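Local atomic coordinates of Two-component system sensor histidine kinase (PDB entry 3OTT), a protein that probably senses saccharides outside the cell through this extracellular domain and relays the signal as a histidine kinase that regulates transcription. Residues N716-K728 with N737-P749. Residues are numbered along the deposited sequence; the frame is centred on the assembly and turned at random.
Sequences NLSYGNYQLIISK and NRPHILNIRILPP
G720, Y722, L724 and I726 pair with I746, I744, L742 and H740 through two backbone hydrogen bonds each. The strands run antiparallel, with axes 4.5 Å apart at closest.

Between these pairs, Q723 and N743 lie side by side. Q723 NE2 donates to N743 OD1 at 3.0 Å, tilted slightly from both amide planes. Q723 CG is anti to the backbone N (chi1 178°), which lays the extended chain alongside N743. NE2 also passes I741 CG2 at 3.5 Å. N743 ND2 makes a weak bond to N663 O.

Apolar contacts continue on the face of Q723, I725, I741 and N743: I725 CG2 meets P739 CB at 3.6 Å, while its CG1 branch lies beside I741. On the other face, I746 CG1 sits at the Y722 ring edge, 3.8 Å from CE1. Y722 OH donates to S718 O at 2.6 Å, which ties the ring to the loop before the strand. L742 and I744 on this buried face pack on F676 of the facing sheet.

This is an antiparallel beta hairpin of strands 720-728 and 740-746 in the Y_Y_Y domain, a beta-sandwich beside the propellers.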
loop_
_atom_site.group_PDB
_atom_site.type_symbol
_atom_site.label_atom_id
_atom_site.label_comp_id
_atom_site.label_asym_id
_atom_site.label_seq_id
_atom_site.Cartn_x
_atom_site.Cartn_y
_atom_site.Cartn_z
ATOM N N ASN B 716 21.533 2.986 -47.100
ATOM C CA ASN B 716 21.101 3.816 -48.216
ATOM C C ASN B 716 19.636 4.244 -48.208
ATOM O O ASN B 716 18.967 4.174 -49.256
ATOM C CB ASN B 716 21.328 3.095 -49.545
ATOM C CG ASN B 716 22.688 2.526 -49.674
ATOM O OD1 ASN B 716 22.834 1.327 -49.915
ATOM N ND2 ASN B 716 23.705 3.373 -49.544
ATOM N N LEU B 717 19.131 4.709 -47.065
ATOM C CA LEU B 717 17.786 5.183 -47.061
ATOM C C LEU B 717 17.710 6.503 -47.793
ATOM O O LEU B 717 18.615 7.321 -47.666
ATOM C CB LEU B 717 17.225 5.286 -45.653
ATOM C CG LEU B 717 17.215 3.926 -44.932
ATOM C CD1 LEU B 717 16.957 4.116 -43.470
ATOM C CD2 LEU B 717 16.106 3.084 -45.567
ATOM N N SER B 718 16.655 6.649 -48.618
ATOM C CA SER B 718 16.281 7.905 -49.304
ATOM C C SER B 718 15.473 8.839 -48.415
ATOM O O SER B 718 14.780 8.393 -47.507
ATOM C CB SER B 718 15.412 7.587 -50.533
ATOM O OG SER B 718 16.259 6.983 -51.505
ATOM N N TYR B 719 15.482 10.133 -48.729
ATOM C CA TYR B 719 14.754 11.029 -47.883
ATOM C C TYR B 719 13.285 10.565 -47.827
ATOM O O TYR B 719 12.797 9.889 -48.747
ATOM C CB TYR B 719 14.932 12.481 -48.326
ATOM C CG TYR B 719 14.108 12.819 -49.553
ATOM C CD1 TYR B 719 13.004 13.645 -49.471
ATOM C CD2 TYR B 719 14.423 12.238 -50.783
ATOM C CE1 TYR B 719 12.243 13.921 -50.606
ATOM C CE2 TYR B 719 13.692 12.472 -51.885
ATOM C CZ TYR B 719 12.602 13.318 -51.818
ATOM O OH TYR B 719 11.908 13.528 -52.993
ATOM N N GLY B 720 12.596 10.890 -46.737
ATOM C CA GLY B 720 11.225 10.475 -46.559
ATOM C C GLY B 720 10.934 10.045 -45.107
ATOM O O GLY B 720 11.779 10.165 -44.200
ATOM N N ASN B 721 9.716 9.554 -44.929
ATOM C CA ASN B 721 9.181 9.098 -43.691
ATOM C C ASN B 721 9.148 7.582 -43.647
ATOM O O ASN B 721 8.716 6.934 -44.612
ATOM C CB ASN B 721 7.780 9.656 -43.551
ATOM C CG ASN B 721 7.784 11.155 -43.251
ATOM O OD1 ASN B 721 8.187 11.580 -42.177
ATOM N ND2 ASN B 721 7.299 11.948 -44.174
ATOM N N TYR B 722 9.613 7.027 -42.535
ATOM C CA TYR B 722 9.601 5.577 -42.277
ATOM C C TYR B 722 9.111 5.362 -40.845
ATOM O O TYR B 722 9.032 6.325 -40.056
ATOM C CB TYR B 722 10.996 4.946 -42.443
ATOM C CG TYR B 722 11.658 5.284 -43.739
ATOM C CD1 TYR B 722 12.560 6.359 -43.836
ATOM C CD2 TYR B 722 11.396 4.538 -44.882
ATOM C CE1 TYR B 722 13.163 6.673 -45.037
ATOM C CE2 TYR B 722 12.004 4.841 -46.095
ATOM C CZ TYR B 722 12.867 5.903 -46.153
ATOM O OH TYR B 722 13.442 6.191 -47.338
ATOM N N GLN B 723 8.777 4.121 -40.526
ATOM C CA GLN B 723 8.363 3.753 -39.169
ATOM C C GLN B 723 8.935 2.358 -38.940
ATOM O O GLN B 723 8.595 1.446 -39.675
ATOM C CB GLN B 723 6.824 3.765 -39.043
ATOM C CG GLN B 723 6.313 3.365 -37.694
ATOM C CD GLN B 723 4.793 3.329 -37.610
ATOM O OE1 GLN B 723 4.160 2.408 -38.123
ATOM N NE2 GLN B 723 4.201 4.316 -36.922
ATOM N N LEU B 724 9.810 2.216 -37.941
ATOM C CA LEU B 724 10.366 0.939 -37.588
ATOM C C LEU B 724 9.436 0.246 -36.583
ATOM O O LEU B 724 9.125 0.788 -35.510
ATOM C CB LEU B 724 11.661 1.192 -36.867
ATOM C CG LEU B 724 12.872 0.313 -36.959
ATOM C CD1 LEU B 724 13.621 0.377 -35.633
ATOM C CD2 LEU B 724 12.657 -1.109 -37.501
ATOM N N ILE B 725 9.021 -0.965 -36.907
ATOM C CA ILE B 725 8.171 -1.707 -36.007
ATOM C C ILE B 725 8.901 -2.969 -35.552
ATOM O O ILE B 725 9.389 -3.742 -36.377
ATOM C CB ILE B 725 6.821 -2.029 -36.666
ATOM C CG1 ILE B 725 6.125 -0.720 -37.100
ATOM C CG2 ILE B 725 5.929 -2.875 -35.747
ATOM C CD1 ILE B 725 4.899 -0.948 -38.086
ATOM N N ILE B 726 9.037 -3.134 -34.241
ATOM C CA ILE B 726 9.758 -4.266 -33.711
ATOM C C ILE B 726 8.838 -5.068 -32.815
ATOM O O ILE B 726 8.113 -4.486 -32.030
ATOM C CB ILE B 726 11.003 -3.810 -32.931
ATOM C CG1 ILE B 726 11.922 -2.987 -33.848
ATOM C CG2 ILE B 726 11.754 -5.015 -32.366
ATOM C CD1 ILE B 726 13.006 -2.226 -33.071
ATOM N N SER B 727 8.820 -6.391 -32.929
ATOM C CA SER B 727 7.889 -7.189 -32.093
ATOM C C SER B 727 8.485 -8.521 -31.711
ATOM O O SER B 727 9.231 -9.098 -32.471
ATOM C CB SER B 727 6.529 -7.368 -32.830
ATOM O OG SER B 727 5.577 -7.995 -31.983
ATOM N N LYS B 728 8.159 -9.009 -30.522
ATOM C CA LYS B 728 8.577 -10.328 -30.075
ATOM C C LYS B 728 7.868 -11.365 -30.908
ATOM O O LYS B 728 6.679 -11.227 -31.139
ATOM C CB LYS B 728 8.163 -10.569 -28.615
ATOM C CG LYS B 728 8.945 -11.753 -27.948
ATOM C CD LYS B 728 8.168 -12.555 -26.895
ATOM C CE LYS B 728 7.719 -11.702 -25.714
ATOM N NZ LYS B 728 7.574 -12.498 -24.449
ATOM N N ASN B 737 1.327 -8.141 -30.198
ATOM C CA ASN B 737 0.631 -6.880 -30.467
ATOM C C ASN B 737 1.033 -5.775 -29.468
ATOM O O ASN B 737 0.292 -4.826 -29.246
ATOM C CB ASN B 737 -0.906 -7.090 -30.658
ATOM C CG ASN B 737 -1.626 -7.588 -29.383
ATOM O OD1 ASN B 737 -1.124 -8.423 -28.629
ATOM N ND2 ASN B 737 -2.830 -7.074 -29.164
ATOM N N ARG B 738 2.229 -5.934 -28.881
ATOM C CA ARG B 738 2.969 -4.860 -28.201
ATOM C C ARG B 738 4.250 -4.556 -28.981
ATOM O O ARG B 738 5.365 -4.812 -28.510
ATOM C CB ARG B 738 3.327 -5.218 -26.744
ATOM C CG ARG B 738 2.156 -5.147 -25.760
ATOM C CD ARG B 738 2.027 -3.780 -25.083
ATOM N NE ARG B 738 0.970 -3.767 -24.060
ATOM C CZ ARG B 738 1.004 -3.016 -22.956
ATOM N NH1 ARG B 738 2.057 -2.227 -22.736
ATOM N NH2 ARG B 738 0.000 -3.050 -22.067
ATOM N N PRO B 739 4.097 -4.003 -30.182
ATOM C CA PRO B 739 5.318 -3.672 -30.897
ATOM C C PRO B 739 5.925 -2.386 -30.335
ATOM O O PRO B 739 5.220 -1.566 -29.737
ATOM C CB PRO B 739 4.842 -3.460 -32.336
ATOM C CG PRO B 739 3.326 -3.583 -32.308
ATOM C CD PRO B 739 2.898 -3.522 -30.900
ATOM N N HIS B 740 7.233 -2.271 -30.464
ATOM C CA HIS B 740 7.899 -0.985 -30.355
ATOM C C HIS B 740 7.879 -0.280 -31.715
ATOM O O HIS B 740 8.249 -0.868 -32.719
ATOM C CB HIS B 740 9.342 -1.156 -29.921
ATOM C CG HIS B 740 9.973 0.112 -29.464
ATOM N ND1 HIS B 740 9.742 0.643 -28.216
ATOM C CD2 HIS B 740 10.840 0.949 -30.078
ATOM C CE1 HIS B 740 10.435 1.760 -28.083
ATOM N NE2 HIS B 740 11.123 1.960 -29.192
ATOM N N ILE B 741 7.456 0.979 -31.693
ATOM C CA ILE B 741 7.340 1.831 -32.890
ATOM C C ILE B 741 8.275 3.042 -32.785
ATOM O O ILE B 741 8.318 3.699 -31.760
ATOM C CB ILE B 741 5.867 2.270 -33.055
ATOM C CG1 ILE B 741 5.053 1.121 -33.663
ATOM C CG2 ILE B 741 5.746 3.547 -33.866
ATOM C CD1 ILE B 741 3.609 1.105 -33.237
ATOM N N LEU B 742 9.084 3.276 -33.815
ATOM C CA LEU B 742 9.928 4.480 -33.911
ATOM C C LEU B 742 9.645 5.146 -35.222
ATOM O O LEU B 742 9.893 4.523 -36.235
ATOM C CB LEU B 742 11.425 4.109 -33.902
ATOM C CG LEU B 742 12.389 5.311 -34.034
ATOM C CD1 LEU B 742 12.290 6.365 -32.909
ATOM C CD2 LEU B 742 13.800 4.864 -34.266
ATOM N N ASN B 743 9.129 6.378 -35.249
ATOM C CA ASN B 743 9.007 7.092 -36.557
ATOM C C ASN B 743 10.324 7.757 -36.916
ATOM O O ASN B 743 10.930 8.438 -36.094
ATOM C CB ASN B 743 7.909 8.132 -36.566
ATOM C CG ASN B 743 6.589 7.587 -36.082
ATOM O OD1 ASN B 743 5.954 6.786 -36.757
ATOM N ND2 ASN B 743 6.189 7.990 -34.874
ATOM N N ILE B 744 10.784 7.498 -38.109
ATOM C CA ILE B 744 12.016 8.073 -38.647
ATOM C C ILE B 744 11.769 9.033 -39.817
ATOM O O ILE B 744 11.106 8.665 -40.797
ATOM C CB ILE B 744 12.965 6.939 -39.103
ATOM C CG1 ILE B 744 13.229 5.920 -37.909
ATOM C CG2 ILE B 744 14.282 7.545 -39.558
ATOM C CD1 ILE B 744 13.792 4.534 -38.394
ATOM N N ARG B 745 12.279 10.262 -39.732
ATOM C CA ARG B 745 12.226 11.167 -40.846
ATOM C C ARG B 745 13.654 11.405 -41.361
ATOM O O ARG B 745 14.545 11.820 -40.592
ATOM C CB ARG B 745 11.539 12.465 -40.469
ATOM C CG ARG B 745 11.326 13.381 -41.659
ATOM C CD ARG B 745 10.720 14.743 -41.276
ATOM N NE ARG B 745 10.477 15.572 -42.465
ATOM C CZ ARG B 745 10.163 16.877 -42.470
ATOM N NH1 ARG B 745 10.037 17.563 -41.325
ATOM N NH2 ARG B 745 9.976 17.501 -43.646
ATOM N N ILE B 746 13.896 11.085 -42.638
ATOM C CA ILE B 746 15.143 11.458 -43.284
ATOM C C ILE B 746 14.920 12.705 -44.173
ATOM O O ILE B 746 14.087 12.648 -45.103
ATOM C CB ILE B 746 15.667 10.322 -44.204
ATOM C CG1 ILE B 746 15.739 8.988 -43.430
ATOM C CG2 ILE B 746 17.005 10.728 -44.860
ATOM C CD1 ILE B 746 17.024 8.683 -42.874
ATOM N N LEU B 747 15.662 13.792 -43.914
ATOM C CA LEU B 747 15.433 15.115 -44.537
ATOM C C LEU B 747 16.124 15.139 -45.885
ATOM O O LEU B 747 17.133 14.476 -46.047
ATOM C CB LEU B 747 15.960 16.244 -43.644
ATOM C CG LEU B 747 15.229 16.494 -42.298
ATOM C CD1 LEU B 747 16.107 17.266 -41.311
ATOM C CD2 LEU B 747 13.976 17.286 -42.548
ATOM N N PRO B 748 15.582 15.870 -46.860
ATOM C CA PRO B 748 16.277 15.992 -48.158
ATOM C C PRO B 748 17.575 16.782 -48.028
ATOM O O PRO B 748 17.697 17.557 -47.102
ATOM C CB PRO B 748 15.279 16.778 -49.017
ATOM C CG PRO B 748 14.450 17.566 -47.995
ATOM C CD PRO B 748 14.321 16.625 -46.824
ATOM N N PRO B 749 18.549 16.594 -48.949
ATOM C CA PRO B 749 19.804 17.413 -48.943
ATOM C C PRO B 749 19.604 18.922 -48.799
ATOM O O PRO B 749 20.417 19.602 -48.157
ATOM C CB PRO B 749 20.433 17.120 -50.318
ATOM C CG PRO B 749 19.391 16.317 -51.086
ATOM C CD PRO B 749 18.566 15.597 -50.045
#